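Local coordinates for tetraacyldisaccharide 4'-kinase (Aquifex aeolicus, PDB 4EHX), which phosphorylates the 4'-position of a tetraacyldisaccharide 1-phosphate with ATP to form lipid IVA, the sixth step of its pathway, at residues K15-N18 against F19-L23. Numbering follows the deposited sequence.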
ATOM      1  N   LYS A  15      -9.495  16.888  18.333  1.00 30.48           N
ATOM      2  CA  LYS A  15      -9.282  18.334  18.353  1.00 28.81           C
ATOM      3  C   LYS A  15      -8.048  18.722  17.554  1.00 28.48           C
ATOM      4  O   LYS A  15      -8.083  19.676  16.776  1.00 28.86           O
ATOM      5  CB  LYS A  15      -9.118  18.840  19.778  1.00 26.50           C
ATOM      6  CG  LYS A  15     -10.380  18.767  20.615  1.00 28.94           C
ATOM      7  CD  LYS A  15     -10.065  19.106  22.053  1.00 39.31           C
ATOM      8  CE  LYS A  15     -11.296  19.023  22.942  1.00 32.88           C
ATOM      9  NZ  LYS A  15     -11.863  17.642  22.940  1.00 28.34           N
ATOM     10  N   ILE A  16      -6.955  17.991  17.771  1.00 26.58           N
ATOM     11  CA  ILE A  16      -5.687  18.265  17.086  1.00 27.13           C
ATOM     12  C   ILE A  16      -5.802  18.091  15.567  1.00 26.40           C
ATOM     13  O   ILE A  16      -5.385  18.961  14.794  1.00 26.91           O
ATOM     14  CB  ILE A  16      -4.548  17.370  17.640  1.00 30.65           C
ATOM     15  CG1 ILE A  16      -4.281  17.699  19.114  1.00 38.85           C
ATOM     16  CG2 ILE A  16      -3.273  17.525  16.797  1.00 29.91           C
ATOM     17  CD1 ILE A  16      -3.536  16.611  19.872  1.00 38.74           C
ATOM     18  N   ILE A  17      -6.369  16.962  15.147  1.00 24.69           N
ATOM     19  CA  ILE A  17      -6.560  16.668  13.726  1.00 25.79           C
ATOM     20  C   ILE A  17      -7.490  17.674  13.053  1.00 26.83           C
ATOM     21  O   ILE A  17      -7.187  18.175  11.964  1.00 24.56           O
ATOM     22  CB  ILE A  17      -7.108  15.237  13.508  1.00 25.28           C
ATOM     23  CG1 ILE A  17      -6.080  14.201  13.956  1.00 40.67           C
ATOM     24  CG2 ILE A  17      -7.432  14.991  12.027  1.00 23.79           C
ATOM     25  CD1 ILE A  17      -4.811  14.216  13.129  1.00 49.98           C
ATOM     26  N   ASN A  18      -8.621  17.956  13.698  1.00 23.96           N
ATOM     27  CA  ASN A  18      -9.581  18.933  13.175  1.00 25.45           C
ATOM     28  C   ASN A  18      -8.969  20.320  13.038  1.00 26.67           C
ATOM     29  O   ASN A  18      -9.252  21.038  12.085  1.00 25.49           O
ATOM     30  CB  ASN A  18     -10.843  19.027  14.049  1.00 28.16           C
ATOM     31  CG  ASN A  18     -11.794  17.848  13.855  1.00 33.53           C
ATOM     32  OD1 ASN A  18     -11.592  17.006  12.979  1.00 37.41           O
ATOM     33  ND2 ASN A  18     -12.852  17.799  14.670  1.00 28.44           N
ATOM     34  N   PHE A  19      -8.143  20.709  14.002  1.00 24.24           N
ATOM     35  CA  PHE A  19      -7.499  22.021  13.930  1.00 25.56           C
ATOM     36  C   PHE A  19      -6.551  22.093  12.736  1.00 21.36           C
ATOM     37  O   PHE A  19      -6.574  23.063  11.971  1.00 22.54           O
ATOM     38  CB  PHE A  19      -6.744  22.352  15.224  1.00 26.02           C
ATOM     39  CG  PHE A  19      -6.068  23.699  15.196  1.00 28.99           C
ATOM     40  CD1 PHE A  19      -6.819  24.863  15.177  1.00 29.91           C
ATOM     41  CD2 PHE A  19      -4.685  23.800  15.174  1.00 30.97           C
ATOM     42  CE1 PHE A  19      -6.205  26.105  15.145  1.00 34.86           C
ATOM     43  CE2 PHE A  19      -4.062  25.047  15.153  1.00 33.30           C
ATOM     44  CZ  PHE A  19      -4.824  26.192  15.131  1.00 26.88           C
ATOM     45  N   ARG A  20      -5.738  21.059  12.554  1.00 19.54           N
ATOM     46  CA  ARG A  20      -4.808  21.041  11.424  1.00 22.71           C
ATOM     47  C   ARG A  20      -5.582  21.058  10.112  1.00 24.09           C
ATOM     48  O   ARG A  20      -5.235  21.782   9.168  1.00 21.47           O
ATOM     49  CB  ARG A  20      -3.898  19.801  11.489  1.00 29.00           C
ATOM     50  CG  ARG A  20      -2.932  19.678  10.283  1.00 30.69           C
ATOM     51  CD  ARG A  20      -1.865  18.579  10.492  1.00 37.25           C
ATOM     52  NE  ARG A  20      -1.132  18.304   9.254  1.00 28.12           N
ATOM     53  CZ  ARG A  20      -1.592  17.489   8.318  1.00 32.07           C
ATOM     54  NH1 ARG A  20      -2.751  16.872   8.515  1.00 32.88           N
ATOM     55  NH2 ARG A  20      -0.902  17.273   7.208  1.00 28.87           N
ATOM     56  N   ASN A  21      -6.645  20.264  10.038  1.00 21.43           N
ATOM     57  CA  ASN A  21      -7.387  20.221   8.782  1.00 21.92           C
ATOM     58  C   ASN A  21      -8.116  21.533   8.486  1.00 22.91           C
ATOM     59  O   ASN A  21      -8.240  21.926   7.332  1.00 23.40           O
ATOM     60  CB  ASN A  21      -8.333  19.023   8.730  1.00 23.49           C
ATOM     61  CG  ASN A  21      -7.615  17.737   8.328  1.00 24.70           C
ATOM     62  OD1 ASN A  21      -6.751  17.751   7.458  1.00 25.92           O
ATOM     63  ND2 ASN A  21      -7.974  16.624   8.968  1.00 22.81           N
ATOM     64  N   THR A  22      -8.582  22.209   9.531  1.00 23.02           N
ATOM     65  CA  THR A  22      -9.189  23.531   9.346  1.00 23.20           C
ATOM     66  C   THR A  22      -8.184  24.510   8.747  1.00 23.54           C
ATOM     67  O   THR A  22      -8.518  25.302   7.849  1.00 24.64           O
ATOM     68  CB  THR A  22      -9.743  24.083  10.669  1.00 29.00           C
ATOM     69  OG1 THR A  22     -10.814  23.240  11.113  1.00 33.82           O
ATOM     70  CG2 THR A  22     -10.256  25.504  10.492  1.00 33.52           C
ATOM     71  N   LEU A  23      -6.943  24.452   9.218  1.00 24.28           N
ATOM     72  CA  LEU A  23      -5.914  25.340   8.674  1.00 22.15           C
ATOM     73  C   LEU A  23      -5.709  25.122   7.175  1.00 24.67           C
ATOM     74  O   LEU A  23      -5.648  26.089   6.405  1.00 23.44           O
ATOM     75  CB  LEU A  23      -4.594  25.192   9.443  1.00 26.88           C
ATOM     76  CG  LEU A  23      -4.664  25.646  10.907  1.00 31.06           C
ATOM     77  CD1 LEU A  23      -3.373  25.327  11.649  1.00 36.39           C
ATOM     78  CD2 LEU A  23      -4.983  27.125  10.989  1.00 32.76           C
TER
HETATM   79  O   HOH W   1      -4.899  16.872  10.483  1.00 34.93           O
HETATM   80  O   HOH W   2     -10.365  16.632  10.528  1.00 24.06           O
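Ile17 lays its CG2 methyl against the amide of Asn21, one helical turn on, with CG2 3.5 Å from ND2. The two side chains lie alongside each other and leave the helix in one direction. The Ile17 methyl sits anti to the backbone N, and this turns it toward the Asn21 amide. That amide is fixed at both ends: Glu172 accepts from ND2 and Arg144 donates to OD1. A water also joins Asn18 to Asn21; it donates to Asn18 OD1 at 2.8 Å and accepts from Asn21 ND2. Both segments belong to helix 7-25, near the N-terminus of this atypical P-loop kinase. The helix lies at the surface, and the Ile17 side chain is about 11 Å from that of Val46, in the predicted ATP site. A bound HEPES molecule lies beside Ile17. The backbone bonds are regular i to i+4 ones, such as Asn21 N to Ile17 O at 2.9 Å. Ile17 O also accepts from a second water, which in turn accepts from Arg20 NH1 at 2.9 Å, at the edge of the guanidinium and in its plane. Arg20 NH2 bonds to Gln142 O. Thr22 turns its hydroxyl back onto the helix. Its OG1 stands beside the backbone N (chi1 -65°), and Thr22 OG1 donates to Asn18 O at 2.9 Å. The same oxygen takes Thr22 N, and the two donors come from opposite faces of the carbonyl plane. A valine here would probably cost Asn18 O its hydroxyl donor, leaving it only the backbone N-H of the two. On another side of the helix, Leu23 CG lies over one face of the Phe19 ring, 4.2 Å above its plane and displaced from the centre.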